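Local atomic coordinates of alkylhalidase CmlS (Streptomyces venezuelae, PDB entry 3I3L), a protein that acts as a flavin-dependent halogenase in chloramphenicol biosynthesis, carrying an FAD that is joined covalently to one of its aspartates. Residues Asn87-Pro92 with Ala122-Arg127; Gly63-Pro68 with Leu323-Val328; Lys215-Gly220 with Asp244-Gly249. All blocks are in the same frame, centred on the assembly; numbering follows the deposited sequence.

Contact 1 of 3, residues Asn87-Pro92 with Ala122-Arg127; sequences NYVKKP and AVQVKR. With FAD (flavin-adenine dinucleotide), chain B.
Strands 89-91 and 122-124 pair antiparallel, their short axes running at 131° to each other, and Lys91 and Ala122 form a hydrogen-bonded pair in which Lys91 N reaches Ala122 O at 2.8 Å and Ala122 N returns to Lys91 O at 3.1 Å. Here 122-124 pairs along strand 89-97 of the large mixed sheet of the FAD-binding domain. Gln124 N still donates to Val89 O, but beyond it the strands part and a water takes over, accepting from Val89 N and donating to Gln124 O at 2.8 Å. Beside this water-bridged pair Tyr88 packs against 122-127. Its CB meets Val123 CB at 3.6 Å, and chi1 of -73°, with CG beside the backbone N, brings one ring face against Val125. The methyl CG1 of Val125 sits over the ring centre, 3.6 Å from the centroid and 12° off its normal, a CH-pi contact; Phe130 of the following helix touches both residues. The aliphatic chain of Lys91 crosses the Gln124 side chain at about a right angle and carries NZ to a hydrogen bond with Ser65 OG. The segment then leads into helix 127-140, whose first residue binds the cofactor: Arg127, braced by Asp131 at NE and by Gly63 O at NH1, donates from NH1 to FAD O4' at 3.1 Å and, at its guanidinium edge, from NH2 to the phosphate oxygen FAD O2A at 2.9 Å.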
loop_
_atom_site.group_PDB
_atom_site.type_symbol
_atom_site.label_atom_id
_atom_site.label_comp_id
_atom_site.label_asym_id
_atom_site.label_seq_id
_atom_site.Cartn_x
_atom_site.Cartn_y
_atom_site.Cartn_z
ATOM N N ASN A 87 8.377 -6.688 21.439
ATOM C CA ASN A 87 9.738 -6.276 21.081
ATOM C C ASN A 87 10.142 -6.563 19.633
ATOM O O ASN A 87 11.199 -7.148 19.384
ATOM C CB ASN A 87 10.741 -6.923 22.055
ATOM C CG ASN A 87 10.710 -6.262 23.423
ATOM O OD1 ASN A 87 10.433 -6.923 24.420
ATOM N ND2 ASN A 87 10.928 -4.928 23.464
ATOM N N TYR A 88 9.291 -6.160 18.680
ATOM C CA TYR A 88 9.526 -6.448 17.270
ATOM C C TYR A 88 10.730 -5.634 16.866
ATOM O O TYR A 88 10.895 -4.527 17.366
ATOM C CB TYR A 88 8.311 -6.022 16.447
ATOM C CG TYR A 88 7.087 -6.918 16.608
ATOM C CD1 TYR A 88 7.169 -8.279 16.475
ATOM C CD2 TYR A 88 5.862 -6.371 16.863
ATOM C CE1 TYR A 88 6.105 -9.059 16.601
ATOM C CE2 TYR A 88 4.742 -7.160 16.982
ATOM C CZ TYR A 88 4.868 -8.497 16.857
ATOM O OH TYR A 88 3.771 -9.298 16.992
ATOM N N VAL A 89 11.564 -6.148 15.962
ATOM C CA VAL A 89 12.656 -5.318 15.444
ATOM C C VAL A 89 12.066 -4.022 14.845
ATOM O O VAL A 89 11.085 -4.096 14.075
ATOM C CB VAL A 89 13.464 -6.080 14.368
ATOM C CG1 VAL A 89 14.553 -5.158 13.688
ATOM C CG2 VAL A 89 14.120 -7.296 14.978
ATOM N N LYS A 90 12.633 -2.858 15.190
ATOM C CA LYS A 90 12.124 -1.577 14.665
ATOM C C LYS A 90 12.687 -1.231 13.285
ATOM O O LYS A 90 13.887 -1.378 13.027
ATOM C CB LYS A 90 12.305 -0.402 15.635
ATOM C CG LYS A 90 11.455 -0.595 16.909
ATOM C CD LYS A 90 10.608 0.630 17.297
ATOM C CE LYS A 90 9.095 0.233 17.642
ATOM N NZ LYS A 90 8.975 -0.927 18.601
ATOM N N LYS A 91 11.803 -0.768 12.406
ATOM C CA LYS A 91 12.217 -0.425 11.031
ATOM C C LYS A 91 12.108 1.062 10.805
ATOM O O LYS A 91 11.013 1.586 10.851
ATOM C CB LYS A 91 11.348 -1.179 9.981
ATOM C CG LYS A 91 11.367 -0.496 8.608
ATOM C CD LYS A 91 11.003 -1.421 7.537
ATOM C CE LYS A 91 9.603 -1.335 7.211
ATOM N NZ LYS A 91 9.396 -1.405 5.651
ATOM N N PRO A 92 13.238 1.731 10.547
ATOM C CA PRO A 92 13.268 3.208 10.382
ATOM C C PRO A 92 12.859 3.671 9.002
ATOM O O PRO A 92 12.398 4.819 8.802
ATOM C CB PRO A 92 14.756 3.559 10.596
ATOM C CG PRO A 92 15.516 2.231 10.359
ATOM C CD PRO A 92 14.571 1.090 10.366
ATOM N N ALA A 122 8.039 1.552 11.642
ATOM C CA ALA A 122 7.211 0.383 11.759
ATOM C C ALA A 122 8.098 -0.700 12.275
ATOM O O ALA A 122 9.101 -0.408 12.954
ATOM C CB ALA A 122 6.501 -0.020 10.410
ATOM N N VAL A 123 7.767 -1.951 11.973
ATOM C CA VAL A 123 8.537 -3.044 12.555
ATOM C C VAL A 123 8.636 -4.158 11.557
ATOM O O VAL A 123 7.949 -4.147 10.512
ATOM C CB VAL A 123 7.797 -3.602 13.784
ATOM C CG1 VAL A 123 7.793 -2.574 14.927
ATOM C CG2 VAL A 123 6.326 -3.990 13.378
ATOM N N GLN A 124 9.478 -5.120 11.876
ATOM C CA GLN A 124 9.607 -6.330 11.099
ATOM C C GLN A 124 9.089 -7.464 12.010
ATOM O O GLN A 124 9.299 -7.398 13.215
ATOM C CB GLN A 124 11.079 -6.578 10.753
ATOM C CG GLN A 124 11.910 -5.302 10.443
ATOM C CD GLN A 124 11.678 -4.830 9.023
ATOM O OE1 GLN A 124 12.495 -4.106 8.452
ATOM N NE2 GLN A 124 10.593 -5.278 8.417
ATOM N N VAL A 125 8.381 -8.461 11.449
ATOM C CA VAL A 125 7.808 -9.503 12.278
ATOM C C VAL A 125 7.987 -10.887 11.702
ATOM O O VAL A 125 8.195 -11.073 10.505
ATOM C CB VAL A 125 6.282 -9.288 12.578
ATOM C CG1 VAL A 125 6.018 -7.823 13.084
ATOM C CG2 VAL A 125 5.459 -9.546 11.299
ATOM N N LYS A 126 7.865 -11.867 12.582
ATOM C CA LYS A 126 7.655 -13.222 12.206
ATOM C C LYS A 126 6.144 -13.381 12.108
ATOM O O LYS A 126 5.422 -13.228 13.115
ATOM C CB LYS A 126 8.286 -14.118 13.274
ATOM C CG LYS A 126 8.250 -15.577 12.976
ATOM C CD LYS A 126 9.285 -16.344 13.867
ATOM C CE LYS A 126 10.539 -16.702 13.040
ATOM N NZ LYS A 126 11.557 -17.466 13.852
ATOM N N ARG A 127 5.650 -13.604 10.888
ATOM C CA ARG A 127 4.211 -13.532 10.597
ATOM C C ARG A 127 3.372 -14.567 11.371
ATOM O O ARG A 127 2.215 -14.279 11.744
ATOM C CB ARG A 127 3.926 -13.673 9.097
ATOM C CG ARG A 127 4.146 -12.395 8.281
ATOM C CD ARG A 127 3.111 -11.262 8.629
ATOM N NE ARG A 127 1.758 -11.757 8.388
ATOM C CZ ARG A 127 1.197 -11.832 7.169
ATOM N NH1 ARG A 127 1.891 -11.430 6.077
ATOM N NH2 ARG A 127 -0.031 -12.350 7.036
HETATM P PA FAD B . -3.057 -13.903 4.233
HETATM O O1A FAD B . -2.713 -14.907 3.157
HETATM O O2A FAD B . -1.922 -13.380 5.042
HETATM O O5B FAD B . -4.161 -14.589 5.221
HETATM C C5B FAD B . -5.254 -15.306 4.685
HETATM C C4B FAD B . -5.693 -16.461 5.614
HETATM O O4B FAD B . -6.873 -17.061 5.032
HETATM C C3B FAD B . -4.659 -17.556 5.725
HETATM O O3B FAD B . -4.275 -17.707 7.057
HETATM C C2B FAD B . -5.370 -18.822 5.223
HETATM O O2B FAD B . -5.117 -19.908 6.058
HETATM C C1B FAD B . -6.844 -18.450 5.266
HETATM N N9A FAD B . -7.732 -19.075 4.303
HETATM C C8A FAD B . -7.529 -19.230 2.964
HETATM N N7A FAD B . -8.615 -19.828 2.429
HETATM C C5A FAD B . -9.481 -20.138 3.421
HETATM C C6A FAD B . -10.715 -20.763 3.419
HETATM N N6A FAD B . -11.263 -21.185 2.294
HETATM N N1A FAD B . -11.377 -20.879 4.611
HETATM C C2A FAD B . -10.832 -20.434 5.790
HETATM N N3A FAD B . -9.622 -19.811 5.772
HETATM C C4A FAD B . -8.953 -19.660 4.608
HETATM N N1 FAD B . 3.595 -7.761 2.687
HETATM C C2 FAD B . 4.128 -6.788 3.516
HETATM O O2 FAD B . 3.347 -6.026 4.071
HETATM N N3 FAD B . 5.480 -6.664 3.694
HETATM C C4 FAD B . 6.350 -7.507 3.055
HETATM O O4 FAD B . 7.600 -7.383 3.258
HETATM C C4X FAD B . 5.826 -8.471 2.191
HETATM N N5 FAD B . 6.666 -9.341 1.550
HETATM C C5X FAD B . 6.134 -10.353 0.784
HETATM C C6 FAD B . 6.986 -11.243 0.114
HETATM C C7 FAD B . 6.452 -12.202 -0.713
HETATM C C7M FAD B . 7.340 -13.187 -1.434
HETATM C C8 FAD B . 5.067 -12.297 -0.814
HETATM C C8M FAD B . 4.446 -13.375 -1.609
HETATM C C9 FAD B . 4.204 -11.392 -0.188
HETATM C C9A FAD B . 4.777 -10.422 0.621
HETATM N N10 FAD B . 3.922 -9.584 1.277
HETATM C C10 FAD B . 4.430 -8.584 2.017
HETATM C "C1'" FAD B . 2.482 -9.691 0.908
HETATM C "C2'" FAD B . 1.649 -9.953 2.140
HETATM O "O2'" FAD B . 2.205 -11.014 2.806
HETATM C "C3'" FAD B . 0.180 -10.174 1.895
HETATM O "O3'" FAD B . -0.365 -9.033 1.270
HETATM C "C4'" FAD B . -0.582 -10.385 3.245
HETATM O "O4'" FAD B . -0.233 -11.597 3.856
HETATM C "C5'" FAD B . -2.080 -10.443 2.981
HETATM O "O5'" FAD B . -2.784 -10.557 4.184
HETATM P P FAD B . -4.194 -11.263 4.081
HETATM O O1P FAD B . -4.958 -10.692 2.907
HETATM O O2P FAD B . -4.859 -11.268 5.453
HETATM O O3P FAD B . -3.897 -12.762 3.551
HETATM O O HOH W 1 10.755 -9.075 14.960
#

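Contact 2 of 3, residues Gly63-Pro68 with Leu323-Val328; sequences GESLLP and LFSQGV. With FAD (flavin-adenine dinucleotide), chain B.
FAD O4 is held from both segments: Ser65 N donates to it at 3.2 Å, and Ser325 OG adds a weak bond at 3.4 Å. Next to it on the pyrimidine ring, FAD N3 donates its N-H to Ser65 O at 2.6 Å in a nearly straight bond (165°), so Ser65 reads two adjacent edge positions with backbone atoms alone. The third position, FAD O2, accepts from Val328 N at 2.8 Å, again almost linearly (166°). Together these bonds grip the polar rim of the isoalloxazine and fix its in-plane rotation. Because Val328 lies in the first turn of helix 327-347, the N-terminal end of that helix faces O2, and its dipole would be expected to stabilise negative charge gathering at the N1-C2 side of a reduced flavin. Glycines let the chain come close to the cofactor: Gly63 CA lies 3.3 Å from FAD C4X, and Gly327 packs against the ribityl O3'. Around this polar seam the two segments touch by packing, without a direct hydrogen bond. Ser325 CB rests against Ser65 O. The Leu66 CB bond points away from 323-328, but chi1 of -52° sets CG anti to the carbonyl carbon, and the CD2 branch comes nearer, reaching Val328 CB at 3.7 Å; Val123 and Phe130 also touch Leu66. Farther along, Leu67 CD1 touches both Ser325 O, at 3.3 Å, and Gln326 OE1, at 3.4 Å. A loop and a helix start, far apart in sequence, closing on the pyrimidine end of the flavin are characteristic of the FAD site in p-hydroxybenzoate-hydroxylase-like flavoproteins, the wider fold to which flavin-dependent halogenases belong.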
loop_
_atom_site.group_PDB
_atom_site.type_symbol
_atom_site.label_atom_id
_atom_site.label_comp_id
_atom_site.label_asym_id
_atom_site.label_seq_id
_atom_site.Cartn_x
_atom_site.Cartn_y
_atom_site.Cartn_z
ATOM N N GLY A 63 6.119 -12.418 4.316
ATOM C CA GLY A 63 5.523 -11.053 4.176
ATOM C C GLY A 63 5.729 -10.305 5.465
ATOM O O GLY A 63 4.782 -10.071 6.178
ATOM N N GLU A 64 6.968 -9.955 5.749
ATOM C CA GLU A 64 7.399 -9.680 7.102
ATOM C C GLU A 64 7.643 -8.213 7.463
ATOM O O GLU A 64 7.836 -7.888 8.658
ATOM C CB GLU A 64 8.640 -10.507 7.375
ATOM C CG GLU A 64 8.307 -12.012 7.290
ATOM C CD GLU A 64 9.505 -12.861 6.939
ATOM O OE1 GLU A 64 10.235 -12.523 5.967
ATOM O OE2 GLU A 64 9.693 -13.890 7.634
ATOM N N SER A 65 7.648 -7.333 6.462
ATOM C CA SER A 65 8.071 -5.951 6.724
ATOM C C SER A 65 6.856 -5.048 6.643
ATOM O O SER A 65 6.169 -4.962 5.582
ATOM C CB SER A 65 9.168 -5.515 5.734
ATOM O OG SER A 65 9.582 -4.184 5.924
ATOM N N LEU A 66 6.576 -4.388 7.774
ATOM C CA LEU A 66 5.355 -3.592 7.929
ATOM C C LEU A 66 5.529 -2.088 7.777
ATOM O O LEU A 66 6.668 -1.582 7.615
ATOM C CB LEU A 66 4.728 -3.935 9.269
ATOM C CG LEU A 66 4.520 -5.451 9.530
ATOM C CD1 LEU A 66 3.703 -5.677 10.795
ATOM C CD2 LEU A 66 3.817 -6.072 8.301
ATOM N N LEU A 67 4.414 -1.351 7.848
ATOM C CA LEU A 67 4.460 0.106 7.577
ATOM C C LEU A 67 3.806 0.892 8.719
ATOM O O LEU A 67 2.964 0.357 9.480
ATOM C CB LEU A 67 3.790 0.424 6.221
ATOM C CG LEU A 67 4.518 -0.067 4.941
ATOM C CD1 LEU A 67 3.619 0.197 3.644
ATOM C CD2 LEU A 67 5.937 0.592 4.761
ATOM N N PRO A 68 4.198 2.140 8.868
ATOM C CA PRO A 68 3.644 3.020 9.926
ATOM C C PRO A 68 2.134 3.086 9.904
ATOM O O PRO A 68 1.505 3.159 10.976
ATOM C CB PRO A 68 4.223 4.409 9.570
ATOM C CG PRO A 68 5.544 4.082 8.953
ATOM C CD PRO A 68 5.296 2.787 8.145
ATOM N N LEU A 323 7.723 -4.983 -3.538
ATOM C CA LEU A 323 8.888 -4.102 -3.520
ATOM C C LEU A 323 8.814 -3.034 -2.429
ATOM O O LEU A 323 9.789 -2.789 -1.746
ATOM C CB LEU A 323 9.024 -3.397 -4.862
ATOM C CG LEU A 323 10.209 -2.481 -5.080
ATOM C CD1 LEU A 323 11.569 -3.218 -4.806
ATOM C CD2 LEU A 323 10.163 -1.889 -6.486
ATOM N N PHE A 324 7.652 -2.405 -2.298
ATOM C CA PHE A 324 7.417 -1.402 -1.247
ATOM C C PHE A 324 6.655 -1.925 -0.037
ATOM O O PHE A 324 6.126 -1.163 0.737
ATOM C CB PHE A 324 6.763 -0.155 -1.841
ATOM C CG PHE A 324 7.619 0.490 -2.930
ATOM C CD1 PHE A 324 8.763 1.218 -2.599
ATOM C CD2 PHE A 324 7.307 0.313 -4.277
ATOM C CE1 PHE A 324 9.592 1.814 -3.602
ATOM C CE2 PHE A 324 8.088 0.905 -5.282
ATOM C CZ PHE A 324 9.252 1.631 -4.947
ATOM N N SER A 325 6.614 -3.234 0.148
ATOM C CA SER A 325 6.045 -3.797 1.394
ATOM C C SER A 325 4.652 -3.249 1.738
ATOM O O SER A 325 4.408 -2.864 2.861
ATOM C CB SER A 325 7.017 -3.473 2.569
ATOM O OG SER A 325 8.255 -4.162 2.417
ATOM N N GLN A 326 3.763 -3.163 0.755
ATOM C CA GLN A 326 2.467 -2.599 0.910
ATOM C C GLN A 326 1.391 -3.637 1.314
ATOM O O GLN A 326 0.209 -3.290 1.539
ATOM C CB GLN A 326 2.022 -1.966 -0.416
ATOM C CG GLN A 326 2.928 -0.838 -0.909
ATOM C CD GLN A 326 2.494 0.550 -0.417
ATOM O OE1 GLN A 326 3.219 1.187 0.364
ATOM N NE2 GLN A 326 1.328 1.020 -0.873
ATOM N N GLY A 327 1.758 -4.905 1.310
ATOM C CA GLY A 327 0.716 -5.958 1.276
ATOM C C GLY A 327 -0.131 -5.956 2.563
ATOM O O GLY A 327 -1.335 -5.955 2.480
ATOM N N VAL A 328 0.522 -6.058 3.721
ATOM C CA VAL A 328 -0.169 -6.070 5.007
ATOM C C VAL A 328 -0.875 -4.751 5.263
ATOM O O VAL A 328 -1.965 -4.705 5.819
ATOM C CB VAL A 328 0.778 -6.431 6.176
ATOM C CG1 VAL A 328 0.010 -6.313 7.568
ATOM C CG2 VAL A 328 1.316 -7.833 5.974
HETATM P PA FAD B . -3.057 -13.903 4.233
HETATM O O1A FAD B . -2.713 -14.907 3.157
HETATM O O2A FAD B . -1.922 -13.380 5.042
HETATM O O5B FAD B . -4.161 -14.589 5.221
HETATM C C5B FAD B . -5.254 -15.306 4.685
HETATM C C4B FAD B . -5.693 -16.461 5.614
HETATM O O4B FAD B . -6.873 -17.061 5.032
HETATM C C3B FAD B . -4.659 -17.556 5.725
HETATM O O3B FAD B . -4.275 -17.707 7.057
HETATM C C2B FAD B . -5.370 -18.822 5.223
HETATM O O2B FAD B . -5.117 -19.908 6.058
HETATM C C1B FAD B . -6.844 -18.450 5.266
HETATM N N9A FAD B . -7.732 -19.075 4.303
HETATM C C8A FAD B . -7.529 -19.230 2.964
HETATM N N7A FAD B . -8.615 -19.828 2.429
HETATM C C5A FAD B . -9.481 -20.138 3.421
HETATM C C6A FAD B . -10.715 -20.763 3.419
HETATM N N6A FAD B . -11.263 -21.185 2.294
HETATM N N1A FAD B . -11.377 -20.879 4.611
HETATM C C2A FAD B . -10.832 -20.434 5.790
HETATM N N3A FAD B . -9.622 -19.811 5.772
HETATM C C4A FAD B . -8.953 -19.660 4.608
HETATM N N1 FAD B . 3.595 -7.761 2.687
HETATM C C2 FAD B . 4.128 -6.788 3.516
HETATM O O2 FAD B . 3.347 -6.026 4.071
HETATM N N3 FAD B . 5.480 -6.664 3.694
HETATM C C4 FAD B . 6.350 -7.507 3.055
HETATM O O4 FAD B . 7.600 -7.383 3.258
HETATM C C4X FAD B . 5.826 -8.471 2.191
HETATM N N5 FAD B . 6.666 -9.341 1.550
HETATM C C5X FAD B . 6.134 -10.353 0.784
HETATM C C6 FAD B . 6.986 -11.243 0.114
HETATM C C7 FAD B . 6.452 -12.202 -0.713
HETATM C C7M FAD B . 7.340 -13.187 -1.434
HETATM C C8 FAD B . 5.067 -12.297 -0.814
HETATM C C8M FAD B . 4.446 -13.375 -1.609
HETATM C C9 FAD B . 4.204 -11.392 -0.188
HETATM C C9A FAD B . 4.777 -10.422 0.621
HETATM N N10 FAD B . 3.922 -9.584 1.277
HETATM C C10 FAD B . 4.430 -8.584 2.017
HETATM C "C1'" FAD B . 2.482 -9.691 0.908
HETATM C "C2'" FAD B . 1.649 -9.953 2.140
HETATM O "O2'" FAD B . 2.205 -11.014 2.806
HETATM C "C3'" FAD B . 0.180 -10.174 1.895
HETATM O "O3'" FAD B . -0.365 -9.033 1.270
HETATM C "C4'" FAD B . -0.582 -10.385 3.245
HETATM O "O4'" FAD B . -0.233 -11.597 3.856
HETATM C "C5'" FAD B . -2.080 -10.443 2.981
HETATM O "O5'" FAD B . -2.784 -10.557 4.184
HETATM P P FAD B . -4.194 -11.263 4.081
HETATM O O1P FAD B . -4.958 -10.692 2.907
HETATM O O2P FAD B . -4.859 -11.268 5.453
HETATM O O3P FAD B . -3.897 -12.762 3.551
#

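Contact 3 of 3, residues Lys215-Gly220 with Asp244-Gly249; sequences KDPFEG and DLYSVG
An Asx turn headed by Asp216, in the loop that leaves strand 203-213, lies against the phenol of Tyr246 on the neighbouring strand 245-253. The tyrosine side chain sets out toward the loop and ends with OH 3.2 Å from Asp216 CA and 3.2 Å from Asp216 CG. The hydroxyl sits over the flat of the carboxylate, almost equally far from OD1 and OD2, with ring and carboxylate planes 85° apart; this is packing without a hydrogen bond. Asp216 N comes up to the ring edge, in its plane, 3.7 Å from Tyr246 CE1, while Pro217 CD lies 3.8 Å from the hydroxyl. With CG anti to the backbone N (chi1 -174°), the carboxylate swings over to its own turn: OD1 accepts from Phe218 N at 2.8 Å, met from above the carboxylate plane, and OD2 accepts from Gly224 N, so both oxygens pin the loop. Leu214 and Pro240 also touch the tyrosine. At the solvent side the backbones approach most closely where Lys215 CA and Asp244 CA stand 4.1 Å apart, and Lys215 NZ pairs with Asp243. The contact is that of an Asx-turn loop, just past the end of strand 203-213, packing on a tyrosine of the antiparallel neighbour 245-253.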
loop_
_atom_site.group_PDB
_atom_site.type_symbol
_atom_site.label_atom_id
_atom_site.label_comp_id
_atom_site.label_asym_id
_atom_site.label_seq_id
_atom_site.Cartn_x
_atom_site.Cartn_y
_atom_site.Cartn_z
ATOM N N LYS A 215 23.978 -10.615 11.960
ATOM C CA LYS A 215 23.612 -9.483 12.788
ATOM C C LYS A 215 23.597 -8.228 11.906
ATOM O O LYS A 215 24.490 -8.046 11.066
ATOM C CB LYS A 215 24.625 -9.329 13.938
ATOM C CG LYS A 215 24.301 -8.216 14.963
ATOM C CD LYS A 215 23.853 -8.792 16.328
ATOM C CE LYS A 215 25.037 -9.354 17.145
ATOM N NZ LYS A 215 24.617 -9.901 18.473
ATOM N N ASP A 216 22.588 -7.373 12.074
ATOM C CA ASP A 216 22.547 -6.147 11.301
ATOM C C ASP A 216 23.950 -5.539 11.336
ATOM O O ASP A 216 24.468 -5.270 12.409
ATOM C CB ASP A 216 21.502 -5.196 11.876
ATOM C CG ASP A 216 21.300 -3.932 11.024
ATOM O OD1 ASP A 216 22.179 -3.545 10.234
ATOM O OD2 ASP A 216 20.238 -3.300 11.173
ATOM N N PRO A 217 24.571 -5.334 10.173
ATOM C CA PRO A 217 25.936 -4.794 10.088
ATOM C C PRO A 217 26.005 -3.279 10.242
ATOM O O PRO A 217 27.088 -2.681 10.100
ATOM C CB PRO A 217 26.345 -5.125 8.650
ATOM C CG PRO A 217 25.051 -5.086 7.894
ATOM C CD PRO A 217 24.038 -5.684 8.844
ATOM N N PHE A 218 24.857 -2.655 10.484
ATOM C CA PHE A 218 24.834 -1.216 10.641
ATOM C C PHE A 218 24.333 -0.743 12.021
ATOM O O PHE A 218 23.362 -1.252 12.581
ATOM C CB PHE A 218 24.113 -0.543 9.430
ATOM C CG PHE A 218 24.832 -0.762 8.090
ATOM C CD1 PHE A 218 26.092 -0.217 7.857
ATOM C CD2 PHE A 218 24.269 -1.554 7.093
ATOM C CE1 PHE A 218 26.746 -0.428 6.666
ATOM C CE2 PHE A 218 24.934 -1.761 5.900
ATOM C CZ PHE A 218 26.153 -1.195 5.678
ATOM N N GLU A 219 25.020 0.255 12.550
ATOM C CA GLU A 219 24.684 0.826 13.847
ATOM C C GLU A 219 23.917 2.138 13.737
ATOM O O GLU A 219 23.237 2.516 14.670
ATOM C CB GLU A 219 25.969 1.084 14.647
ATOM C CG GLU A 219 27.097 0.071 14.387
ATOM C CD GLU A 219 28.059 -0.065 15.563
ATOM O OE1 GLU A 219 28.219 0.944 16.335
ATOM O OE2 GLU A 219 28.641 -1.189 15.701
ATOM N N GLY A 220 24.081 2.857 12.629
ATOM C CA GLY A 220 23.582 4.202 12.541
ATOM C C GLY A 220 22.133 4.205 12.167
ATOM O O GLY A 220 21.394 3.270 12.516
ATOM N N ASP A 244 19.647 -11.242 15.174
ATOM C CA ASP A 244 20.608 -11.909 14.300
ATOM C C ASP A 244 19.940 -12.742 13.179
ATOM O O ASP A 244 20.540 -13.705 12.669
ATOM C CB ASP A 244 21.543 -12.790 15.143
ATOM C CG ASP A 244 20.836 -14.035 15.703
ATOM O OD1 ASP A 244 19.634 -13.950 16.110
ATOM O OD2 ASP A 244 21.478 -15.113 15.701
ATOM N N LEU A 245 18.713 -12.369 12.803
ATOM C CA LEU A 245 17.955 -13.162 11.861
ATOM C C LEU A 245 17.488 -12.323 10.693
ATOM O O LEU A 245 16.780 -11.346 10.858
ATOM C CB LEU A 245 16.766 -13.824 12.542
ATOM C CG LEU A 245 16.572 -15.302 12.282
ATOM C CD1 LEU A 245 15.103 -15.661 12.398
ATOM C CD2 LEU A 245 17.094 -15.684 10.930
ATOM N N TYR A 246 17.881 -12.738 9.496
ATOM C CA TYR A 246 17.499 -12.033 8.268
ATOM C C TYR A 246 16.696 -12.919 7.343
ATOM O O TYR A 246 17.053 -14.071 7.117
ATOM C CB TYR A 246 18.712 -11.488 7.544
ATOM C CG TYR A 246 19.110 -10.088 7.969
ATOM C CD1 TYR A 246 19.840 -9.866 9.119
ATOM C CD2 TYR A 246 18.769 -8.983 7.188
ATOM C CE1 TYR A 246 20.253 -8.593 9.459
ATOM C CE2 TYR A 246 19.159 -7.697 7.545
ATOM C CZ TYR A 246 19.897 -7.528 8.706
ATOM O OH TYR A 246 20.282 -6.270 9.080
ATOM N N SER A 247 15.572 -12.393 6.878
ATOM C CA SER A 247 14.818 -13.013 5.784
ATOM C C SER A 247 15.473 -12.507 4.498
ATOM O O SER A 247 15.663 -11.293 4.338
ATOM C CB SER A 247 13.369 -12.583 5.821
ATOM O OG SER A 247 12.657 -13.083 4.685
ATOM N N VAL A 248 15.875 -13.441 3.637
ATOM C CA VAL A 248 16.590 -13.100 2.363
ATOM C C VAL A 248 15.892 -13.752 1.171
ATOM O O VAL A 248 15.863 -14.976 1.053
ATOM C CB VAL A 248 18.062 -13.532 2.425
ATOM C CG1 VAL A 248 18.782 -13.119 1.091
ATOM C CG2 VAL A 248 18.776 -12.844 3.609
ATOM N N GLY A 249 15.298 -12.940 0.297
ATOM C CA GLY A 249 14.429 -13.477 -0.768
ATOM C C GLY A 249 14.844 -13.008 -2.151
ATOM O O GLY A 249 15.374 -11.887 -2.310
#

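From the N terminus, residues 63-68 come first and wait longest for their partner: contact 2 closes only at 323-328, over 250 residues on. Contact 1 and contact 3 both nest inside that long loop, in series. Contact 1 closes a short excursion of strands between 87-92 and 122-127, and contact 3 a second one between 215-220 and 244-249; both reach the same large mixed sheet. Glu64 bridges contact 2 to both others: its O accepts from Val125 N, probably a hydrogen bond, and its OE1 is hydrogen-bonded to Ser247 OG. The sheet is thus tied to the loop 63-68, which holds the flavin, and, through contact 2, to helix 327-347.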